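Local coordinates for protein putative acetyltransferase (Clostridium difficile, PDB 3DSB) that probably transfers an acyl group, such as acetyl, to an acceptor that has not been identified here, at residues A21-N26 with Y91-Y96; N83-Q88 with N111-D116. All blocks are in the same frame, centred on the assembly; numbering follows the deposited sequence.

In the fold
After strand 7-11, helix 17-32 supplies 21-26. The chain then runs through helix 38-50 and strands 56-62 and 65-77 into strand 82-92. The start of that strand gives 83-88. Its end and the following turn give 91-96, which returns to helix 17-32 and closes contact 1 over 64 residues. Helix 101-115 follows, and its last residues, with Asp116, form 111-116, closing contact 2 over 22 residues. The two closures cross, because 83-88 lies within the loop of contact 1 and 111-116 lies beyond it. Their centres are about 23 Å apart. Together they tie opposite ends of strand 82-92 to helices 17-32 and 101-115.

Contact 1. Residues A21-N26 with Y91-Y96; sequences AKFNYN and YVDKEY
Phe23 and Tyr91 carry most of this contact, with their side chains crossing at about a right angle. The rings themselves are oblique. Their planes make 42°, with the centroids 5.2 Å apart. The two rings come closest where Phe23 CG, the root of its ring, lies 3.5 Å from Tyr91 CD2. The backbone also takes part: Phe23 O sits 3.6 Å above the plane of the Tyr91 ring, over its centre. Tyr91 CG is anti to the backbone N (chi1 -177°), and this sends the ring out from the strand end to the helix. Its phenol end arrives at Asn26, one helical turn after Phe23. Here Asn26 CB lies 3.2 Å from Tyr91 OH. The amide is turned well out of the ring plane, and Asn26 ND2 gives Tyr91 OH only a weak hydrogen bond of 3.3 Å, bent to 131° at the hydrogen. The far end of the Phe23 ring meets Asp93, with CZ 4.2 Å from Asp93 CB. The carboxylate stands almost perpendicular to that ring. Asp93 OD1 uses its anti lone pair to accept from Glu95 N at 2.9 Å, forming an Asx turn where the chain leaves strand 82-92. Phe23 also packs on Val66 and Gln69 of strand 65-77. On the same helix, Asn24 OD1 is bonded to Trp79 NE1 of the second subunit. The contact thus seats helix 17-32 on the sheet just before the turn leading to helix 101-115, a turn that in GNAT relatives binds the acetyl-CoA pyrophosphate. Its chemistry implies a helix held mainly by ring packing, while the phenol oxygen, bonded to Glu30 OE1 and weakly to Asn26 ND2, fixes how far the Tyr91 ring reaches along it.

Contact 2. Residues N83-Q88 with N111-D116; sequences NFLWIQ and NICDKD. With BET (trimethyl glycine), chain D.
With chi1 at -176°, Leu85 extends CG opposite its own backbone N, and its branched end reaches from strand 82-92 to the helix. Cys113 turns SG away from its carbonyl carbon (chi1 -68°), which sets the sulfur against Leu85. In the conformer described, Leu85 CD1 is 3.9 Å from Cys113 SG. The sulfur also lies 4.0 Å from Leu85 CB, so it rests along the stem of the leucine as well as against a methyl. Ile112 touches more lightly from the preceding helix position, its CG2 lying 4.4 Å from Leu85 CD1. Leu85 has a second deposited conformer, so the exact methyl contacts are less certain than the general fit. No hydrogen bond crosses between the segments; the interaction is van der Waals packing. Ile109 of helix 101-115 also lies against Leu85. Cys113 touches Ile119 of the neighbouring strand and Val154 of the second subunit.

Phe84, the preceding strand residue, points away from the helix and belongs to the trimethyl glycine pocket. The ligand meets its ring at the edge, near the ring plane, with BET CA 3.4 Å from Phe84 CE2. Arg123 makes a cation-pi contact with the same ring, while Ser77 OG is hydrogen-bonded to the ligand. One face of the strand therefore packs on a helix while Phe84 reaches the ligand. Leu85, Ile112 and Cys113 form part of the helix-on-sheet core of a beta-alpha-beta crossover, in which helix 101-115 joins the parallel strands 82-92 and 119-127, the central unit of the GNAT fold.

Contact 1. Residues A21-N26 with Y91-Y96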
ATOM      1  N   ALA A  21      13.348   5.113  15.468  1.00 11.34           N
ATOM      2  CA  ALA A  21      12.161   5.595  16.161  1.00 12.28           C
ATOM      3  C   ALA A  21      12.338   7.120  16.430  1.00 12.90           C
ATOM      4  O   ALA A  21      11.421   7.909  16.151  1.00 13.29           O
ATOM      5  CB  ALA A  21      11.903   4.795  17.454  1.00 13.13           C
ATOM      6  N   LYS A  22      13.515   7.557  16.910  1.00 14.32           N
ATOM      7  CA  LYS A  22      13.707   8.977  17.147  1.00 14.28           C
ATOM      8  C   LYS A  22      13.539   9.776  15.835  1.00 13.01           C
ATOM      9  O   LYS A  22      12.904  10.828  15.810  1.00 14.00           O
ATOM     10  CB  LYS A  22      15.101   9.214  17.766  1.00 15.73           C
ATOM     11  CG  LYS A  22      15.525  10.663  17.861  1.00 18.22           C
ATOM     12  CD  LYS A  22      16.926  10.772  18.446  1.00 18.90           C
ATOM     13  CE  LYS A  22      17.959  10.342  17.424  1.00 23.27           C
ATOM     14  NZ  LYS A  22      19.331  10.720  17.919  1.00 26.28           N
ATOM     15  N   PHE A  23      14.114   9.270  14.742  1.00 12.04           N
ATOM     16  CA  PHE A  23      14.012   9.976  13.467  1.00 12.14           C
ATOM     17  C   PHE A  23      12.550  10.106  13.027  1.00 11.92           C
ATOM     18  O   PHE A  23      12.113  11.151  12.506  1.00 12.94           O
ATOM     19  CB  PHE A  23      14.754   9.219  12.369  1.00 12.84           C
ATOM     20  CG  PHE A  23      16.257   9.373  12.389  1.00 13.07           C
ATOM     21  CD1 PHE A  23      16.900  10.187  13.308  1.00 13.56           C
ATOM     22  CD2 PHE A  23      17.007   8.709  11.417  1.00 13.76           C
ATOM     23  CE1 PHE A  23      18.312  10.342  13.274  1.00 15.25           C
ATOM     24  CE2 PHE A  23      18.412   8.823  11.390  1.00 17.15           C
ATOM     25  CZ  PHE A  23      19.043   9.643  12.309  1.00 15.34           C
ATOM     26  N   ASN A  24      11.768   9.049  13.258  1.00 11.71           N
ATOM     27  CA  ASN A  24      10.367   9.107  12.857  1.00 12.33           C
ATOM     28  C   ASN A  24       9.533  10.051  13.714  1.00 11.92           C
ATOM     29  O   ASN A  24       8.670  10.772  13.174  1.00 12.10           O
ATOM     30  CB  ASN A  24       9.794   7.700  12.813  1.00 11.63           C
ATOM     31  CG  ASN A  24      10.048   7.062  11.477  1.00 12.29           C
ATOM     32  OD1 ASN A  24       9.305   7.319  10.511  1.00 12.02           O
ATOM     33  ND2 ASN A  24      11.143   6.309  11.371  1.00 13.24           N
ATOM     34  N   TYR A  25       9.824  10.076  15.018  1.00 12.70           N
ATOM     35  CA  TYR A  25       9.213  11.047  15.916  1.00 14.59           C
ATOM     36  C   TYR A  25       9.547  12.441  15.389  1.00 14.45           C
ATOM     37  O   TYR A  25       8.638  13.313  15.250  1.00 16.72           O
ATOM     38  CB  TYR A  25       9.702  10.870  17.354  1.00 15.83           C
ATOM     39  CG  TYR A  25       9.097  11.872  18.293  1.00 18.53           C
ATOM     40  CD1 TYR A  25       7.897  11.591  18.944  1.00 17.40           C
ATOM     41  CD2 TYR A  25       9.698  13.093  18.505  1.00 19.77           C
ATOM     42  CE1 TYR A  25       7.316  12.504  19.794  1.00 19.04           C
ATOM     43  CE2 TYR A  25       9.117  14.035  19.352  1.00 21.62           C
ATOM     44  CZ  TYR A  25       7.930  13.734  19.990  1.00 19.98           C
ATOM     45  OH  TYR A  25       7.341  14.658  20.847  1.00 24.69           O
ATOM     46  N   ASN A  26      10.832  12.686  15.086  1.00 14.17           N
ATOM     47  CA  ASN A  26      11.188  14.036  14.621  1.00 15.27           C
ATOM     48  C   ASN A  26      10.527  14.387  13.301  1.00 14.13           C
ATOM     49  O   ASN A  26      10.113  15.529  13.078  1.00 16.65           O
ATOM     50  CB  ASN A  26      12.702  14.149  14.443  1.00 15.52           C
ATOM     51  CG  ASN A  26      13.466  14.129  15.760  1.00 18.25           C
ATOM     52  OD1 ASN A  26      12.888  14.248  16.824  1.00 21.28           O
ATOM     53  ND2 ASN A  26      14.795  13.990  15.677  1.00 20.40           N
ATOM     54  N   TYR A  91      13.994  10.816   6.285  1.00 12.30           N
ATOM     55  CA  TYR A  91      14.389  11.800   7.313  1.00 11.38           C
ATOM     56  C   TYR A  91      15.916  11.850   7.346  1.00 12.47           C
ATOM     57  O   TYR A  91      16.595  10.795   7.316  1.00 12.61           O
ATOM     58  CB  TYR A  91      13.897  11.369   8.711  1.00 12.74           C
ATOM     59  CG  TYR A  91      14.215  12.400   9.771  1.00 11.49           C
ATOM     60  CD1 TYR A  91      13.408  13.534   9.911  1.00 11.49           C
ATOM     61  CD2 TYR A  91      15.327  12.274  10.597  1.00 13.89           C
ATOM     62  CE1 TYR A  91      13.709  14.513  10.843  1.00 13.43           C
ATOM     63  CE2 TYR A  91      15.613  13.264  11.552  1.00 13.23           C
ATOM     64  CZ  TYR A  91      14.792  14.367  11.674  1.00 14.36           C
ATOM     65  OH  TYR A  91      15.098  15.344  12.635  1.00 17.40           O
ATOM     66  N   VAL A  92      16.423  13.060   7.491  1.00 12.37           N
ATOM     67  CA  VAL A  92      17.859  13.308   7.587  1.00 12.44           C
ATOM     68  C   VAL A  92      18.091  14.078   8.889  1.00 13.63           C
ATOM     69  O   VAL A  92      17.472  15.131   9.110  1.00 13.95           O
ATOM     70  CB  VAL A  92      18.377  14.154   6.385  1.00 14.03           C
ATOM     71  CG1 VAL A  92      19.930  14.410   6.519  1.00 14.33           C
ATOM     72  CG2 VAL A  92      18.066  13.490   5.061  1.00 13.92           C
ATOM     73  N   ASP A  93      18.973  13.565   9.739  1.00 14.11           N
ATOM     74  CA  ASP A  93      19.390  14.258  10.967  1.00 15.05           C
ATOM     75  C   ASP A  93      19.818  15.688  10.638  1.00 15.48           C
ATOM     76  O   ASP A  93      20.527  15.922   9.649  1.00 15.98           O
ATOM     77  CB  ASP A  93      20.566  13.438  11.538  1.00 15.72           C
ATOM     78  CG  ASP A  93      21.156  13.989  12.814  1.00 20.58           C
ATOM     79  OD1 ASP A  93      21.417  15.210  12.946  1.00 22.48           O
ATOM     80  OD2 ASP A  93      21.413  13.125  13.676  1.00 26.55           O
ATOM     81  N   LYS A  94      19.355  16.636  11.452  1.00 16.95           N
ATOM     82  CA  LYS A  94      19.601  18.049  11.139  1.00 18.19           C
ATOM     83  C   LYS A  94      21.064  18.424  10.973  1.00 18.55           C
ATOM     84  O   LYS A  94      21.359  19.382  10.236  1.00 19.77           O
ATOM     85  CB  LYS A  94      18.972  18.970  12.188  1.00 18.90           C
ATOM     86  CG  LYS A  94      17.460  19.047  12.078  1.00 21.33           C
ATOM     87  CD  LYS A  94      16.882  20.031  13.093  1.00 26.20           C
ATOM     88  CE  LYS A  94      15.376  20.183  12.958  1.00 28.38           C
ATOM     89  NZ  LYS A  94      14.807  20.972  14.108  1.00 32.17           N
ATOM     90  N   GLU A  95      21.955  17.715  11.658  1.00 18.11           N
ATOM     91  CA  GLU A  95      23.392  18.048  11.592  1.00 19.46           C
ATOM     92  C   GLU A  95      24.030  17.567  10.277  1.00 18.88           C
ATOM     93  O   GLU A  95      25.233  17.831  10.029  1.00 18.94           O
ATOM     94  CB  GLU A  95      24.111  17.380  12.742  1.00 21.85           C
ATOM     95  CG  GLU A  95      23.731  17.877  14.133  1.00 26.92           C
ATOM     96  CD  GLU A  95      24.591  17.205  15.196  1.00 33.66           C
ATOM     97  OE1 GLU A  95      25.813  17.469  15.219  1.00 39.34           O
ATOM     98  OE2 GLU A  95      24.058  16.407  15.994  1.00 38.47           O
ATOM     99  N   TYR A  96      23.239  16.868   9.441  1.00 16.97           N
ATOM    100  CA  TYR A  96      23.759  16.283   8.211  1.00 16.81           C
ATOM    101  C   TYR A  96      22.997  16.738   6.967  1.00 16.57           C
ATOM    102  O   TYR A  96      23.149  16.162   5.903  1.00 17.77           O
ATOM    103  CB  TYR A  96      23.803  14.739   8.326  1.00 16.46           C
ATOM    104  CG  TYR A  96      24.807  14.310   9.368  1.00 17.16           C
ATOM    105  CD1 TYR A  96      26.125  14.036   9.009  1.00 17.81           C
ATOM    106  CD2 TYR A  96      24.456  14.239  10.725  1.00 17.52           C
ATOM    107  CE1 TYR A  96      27.049  13.651   9.966  1.00 18.92           C
ATOM    108  CE2 TYR A  96      25.380  13.870  11.698  1.00 19.36           C
ATOM    109  CZ  TYR A  96      26.697  13.602  11.291  1.00 19.72           C
ATOM    110  OH  TYR A  96      27.664  13.251  12.210  1.00 21.79           O
TER

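Contact 2. Residues N83-Q88 with N111-D116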
ATOM      1  N   ASN A  83       5.323  -5.936  -7.809  1.00 12.10           N
ATOM      2  CA  ASN A  83       5.102  -5.052  -6.663  1.00 12.15           C
ATOM      3  C   ASN A  83       5.263  -3.603  -7.061  1.00 12.08           C
ATOM      4  O   ASN A  83       6.199  -3.269  -7.823  1.00 11.53           O
ATOM      5  CB  ASN A  83       6.132  -5.280  -5.565  1.00 12.84           C
ATOM      6  CG  ASN A  83       5.783  -6.418  -4.658  1.00 13.07           C
ATOM      7  OD1 ASN A  83       6.565  -7.401  -4.556  1.00 18.61           O
ATOM      8  ND2 ASN A  83       4.653  -6.352  -4.014  1.00 11.23           N
ATOM      9  N   PHE A  84       4.402  -2.739  -6.509  1.00 10.04           N
ATOM     10  CA  PHE A  84       4.757  -1.328  -6.400  1.00 10.55           C
ATOM     11  C   PHE A  84       5.484  -1.156  -5.092  1.00 10.82           C
ATOM     12  O   PHE A  84       5.120  -1.752  -4.070  1.00 11.20           O
ATOM     13  CB  PHE A  84       3.486  -0.500  -6.334  1.00 11.33           C
ATOM     14  CG  PHE A  84       2.761  -0.407  -7.631  1.00  9.23           C
ATOM     15  CD1 PHE A  84       3.136   0.535  -8.595  1.00 12.29           C
ATOM     16  CD2 PHE A  84       1.678  -1.252  -7.895  1.00 12.55           C
ATOM     17  CE1 PHE A  84       2.461   0.643  -9.792  1.00 12.84           C
ATOM     18  CE2 PHE A  84       0.990  -1.167  -9.113  1.00 13.93           C
ATOM     19  CZ  PHE A  84       1.380  -0.206 -10.061  1.00 12.53           C
ATOM     20  N   LEU A  85       6.527  -0.335  -5.124  1.00 11.52           N
ATOM     21  CA  LEU A  85       7.194   0.059  -3.914  0.50 11.73           C
ATOM     22  C   LEU A  85       6.624   1.422  -3.472  1.00 11.72           C
ATOM     23  O   LEU A  85       6.568   2.348  -4.308  1.00 12.55           O
ATOM     24  CB  LEU A  85       8.698   0.100  -4.203  0.50 13.00           C
ATOM     25  CG  LEU A  85       9.708   0.389  -3.107  0.50 12.55           C
ATOM     26  CD1 LEU A  85      10.989  -0.399  -3.358  0.50 12.75           C
ATOM     27  CD2 LEU A  85      10.005   1.865  -3.020  0.50 12.90           C
ATOM     28  N   TRP A  86       6.166   1.517  -2.216  1.00 11.68           N
ATOM     29  CA  TRP A  86       5.578   2.780  -1.718  1.00 10.87           C
ATOM     30  C   TRP A  86       6.527   3.381  -0.690  1.00 12.19           C
ATOM     31  O   TRP A  86       6.742   2.808   0.374  1.00 12.34           O
ATOM     32  CB  TRP A  86       4.224   2.520  -1.042  1.00 11.03           C
ATOM     33  CG  TRP A  86       3.123   2.281  -1.981  1.00 10.91           C
ATOM     34  CD1 TRP A  86       2.862   1.145  -2.700  1.00 13.16           C
ATOM     35  CD2 TRP A  86       2.164   3.270  -2.424  1.00 11.27           C
ATOM     36  NE1 TRP A  86       1.732   1.333  -3.499  1.00 12.24           N
ATOM     37  CE2 TRP A  86       1.276   2.620  -3.330  1.00 11.68           C
ATOM     38  CE3 TRP A  86       1.888   4.590  -2.045  1.00 13.34           C
ATOM     39  CZ2 TRP A  86       0.201   3.294  -3.940  1.00 13.13           C
ATOM     40  CZ3 TRP A  86       0.841   5.257  -2.666  1.00 14.20           C
ATOM     41  CH2 TRP A  86      -0.004   4.605  -3.580  1.00 14.40           C
ATOM     42  N   ILE A  87       7.096   4.543  -1.005  1.00 11.86           N
ATOM     43  CA  ILE A  87       8.000   5.229  -0.046  1.00 11.76           C
ATOM     44  C   ILE A  87       7.121   5.898   0.986  1.00 11.42           C
ATOM     45  O   ILE A  87       6.273   6.740   0.622  1.00 12.31           O
ATOM     46  CB  ILE A  87       8.899   6.272  -0.766  1.00 12.34           C
ATOM     47  CG1 ILE A  87       9.809   5.556  -1.772  1.00 13.73           C
ATOM     48  CG2 ILE A  87       9.701   7.097   0.253  1.00 11.91           C
ATOM     49  CD1 ILE A  87      10.579   6.502  -2.681  1.00 16.12           C
ATOM     50  N   GLN A  88       7.333   5.579   2.256  1.00 10.65           N
ATOM     51  CA  GLN A  88       6.506   6.069   3.364  1.00 11.40           C
ATOM     52  C   GLN A  88       7.161   7.147   4.201  1.00 10.99           C
ATOM     53  O   GLN A  88       6.482   7.929   4.848  1.00 13.40           O
ATOM     54  CB  GLN A  88       6.089   4.919   4.298  1.00 12.06           C
ATOM     55  CG  GLN A  88       5.356   3.788   3.598  1.00 10.34           C
ATOM     56  CD  GLN A  88       4.017   4.159   2.965  1.00 11.82           C
ATOM     57  OE1 GLN A  88       3.529   5.294   3.110  1.00 12.99           O
ATOM     58  NE2 GLN A  88       3.422   3.190   2.237  1.00 11.73           N
ATOM     59  N   ASN A 111      16.909   3.298  -7.910  1.00 15.77           N
ATOM     60  CA  ASN A 111      17.766   2.280  -8.530  1.00 17.25           C
ATOM     61  C   ASN A 111      17.304   0.863  -8.219  1.00 16.82           C
ATOM     62  O   ASN A 111      17.295  -0.010  -9.100  1.00 17.53           O
ATOM     63  CB  ASN A 111      19.239   2.476  -8.103  1.00 16.92           C
ATOM     64  CG  ASN A 111      20.148   1.382  -8.659  1.00 19.92           C
ATOM     65  OD1 ASN A 111      20.628   0.515  -7.919  1.00 24.34           O
ATOM     66  ND2 ASN A 111      20.337   1.387  -9.964  1.00 22.02           N
ATOM     67  N   ILE A 112      16.912   0.620  -6.978  1.00 16.06           N
ATOM     68  CA  ILE A 112      16.331  -0.688  -6.626  1.00 15.98           C
ATOM     69  C   ILE A 112      15.141  -0.988  -7.550  1.00 15.12           C
ATOM     70  O   ILE A 112      15.014  -2.101  -8.086  1.00 15.67           O
ATOM     71  CB  ILE A 112      15.864  -0.760  -5.135  1.00 16.69           C
ATOM     72  CG1 ILE A 112      17.090  -0.875  -4.203  1.00 17.40           C
ATOM     73  CG2 ILE A 112      14.838  -1.876  -4.891  1.00 17.36           C
ATOM     74  CD1 ILE A 112      16.732  -0.708  -2.732  1.00 17.64           C
ATOM     75  N   CYS A 113      14.290   0.021  -7.774  1.00 14.87           N
ATOM     76  CA  CYS A 113      13.085  -0.204  -8.608  1.00 14.49           C
ATOM     77  C   CYS A 113      13.467  -0.470 -10.074  1.00 15.97           C
ATOM     78  O   CYS A 113      12.911  -1.372 -10.723  1.00 17.19           O
ATOM     79  CB  CYS A 113      12.154   1.011  -8.526  1.00 14.63           C
ATOM     80  SG  CYS A 113      11.429   1.177  -6.875  1.00 12.78           S
ATOM     81  N   ASP A 114      14.442   0.261 -10.578  1.00 16.26           N
ATOM     82  CA  ASP A 114      14.771   0.142 -11.987  1.00 18.42           C
ATOM     83  C   ASP A 114      15.502  -1.181 -12.256  1.00 19.02           C
ATOM     84  O   ASP A 114      15.363  -1.772 -13.334  1.00 20.22           O
ATOM     85  CB  ASP A 114      15.613   1.338 -12.423  1.00 20.91           C
ATOM     86  CG  ASP A 114      14.764   2.604 -12.617  1.00 22.29           C
ATOM     87  OD1 ASP A 114      13.524   2.506 -12.867  1.00 25.39           O
ATOM     88  OD2 ASP A 114      15.351   3.697 -12.563  1.00 27.42           O
ATOM     89  N   LYS A 115      16.220  -1.686 -11.267  1.00 19.01           N
ATOM     90  CA  LYS A 115      17.022  -2.914 -11.480  1.00 20.84           C
ATOM     91  C   LYS A 115      16.234  -4.203 -11.245  1.00 20.52           C
ATOM     92  O   LYS A 115      16.693  -5.327 -11.566  1.00 22.00           O
ATOM     93  CB  LYS A 115      18.247  -2.910 -10.555  1.00 21.50           C
ATOM     94  CG  LYS A 115      19.269  -1.829 -10.851  1.00 25.07           C
ATOM     95  CD  LYS A 115      20.012  -2.033 -12.173  1.00 29.35           C
ATOM     96  CE  LYS A 115      21.031  -0.896 -12.362  1.00 32.54           C
ATOM     97  NZ  LYS A 115      21.743  -0.883 -13.693  1.00 35.62           N
ATOM     98  N   ASP A 116      15.072  -4.091 -10.623  1.00 18.20           N
ATOM     99  CA  ASP A 116      14.310  -5.285 -10.319  1.00 17.27           C
ATOM    100  C   ASP A 116      13.111  -5.387 -11.262  1.00 16.76           C
ATOM    101  O   ASP A 116      12.176  -4.602 -11.181  1.00 14.11           O
ATOM    102  CB  ASP A 116      13.837  -5.193  -8.873  1.00 17.75           C
ATOM    103  CG  ASP A 116      13.077  -6.436  -8.415  1.00 18.73           C
ATOM    104  OD1 ASP A 116      12.583  -7.243  -9.251  1.00 19.32           O
ATOM    105  OD2 ASP A 116      12.909  -6.559  -7.187  1.00 20.89           O
TER
HETATM  106  N   BET D   1      -2.367   0.331 -11.333  0.90 25.32           N
HETATM  107  CA  BET D   1      -1.811  -1.017 -10.971  0.90 25.91           C
HETATM  108  C   BET D   1      -2.639  -2.270 -11.217  0.90 25.87           C
HETATM  109  O   BET D   1      -2.711  -3.186 -10.326  0.90 26.26           O
HETATM  110  OXT BET D   1      -3.112  -2.392 -12.379  0.90 28.74           O
HETATM  111  C1  BET D   1      -2.521   1.082 -10.100  0.90 23.51           C
HETATM  112  C2  BET D   1      -1.488   1.109 -12.216  0.90 25.69           C
HETATM  113  C3  BET D   1      -3.677   0.258 -11.994  0.90 25.87           C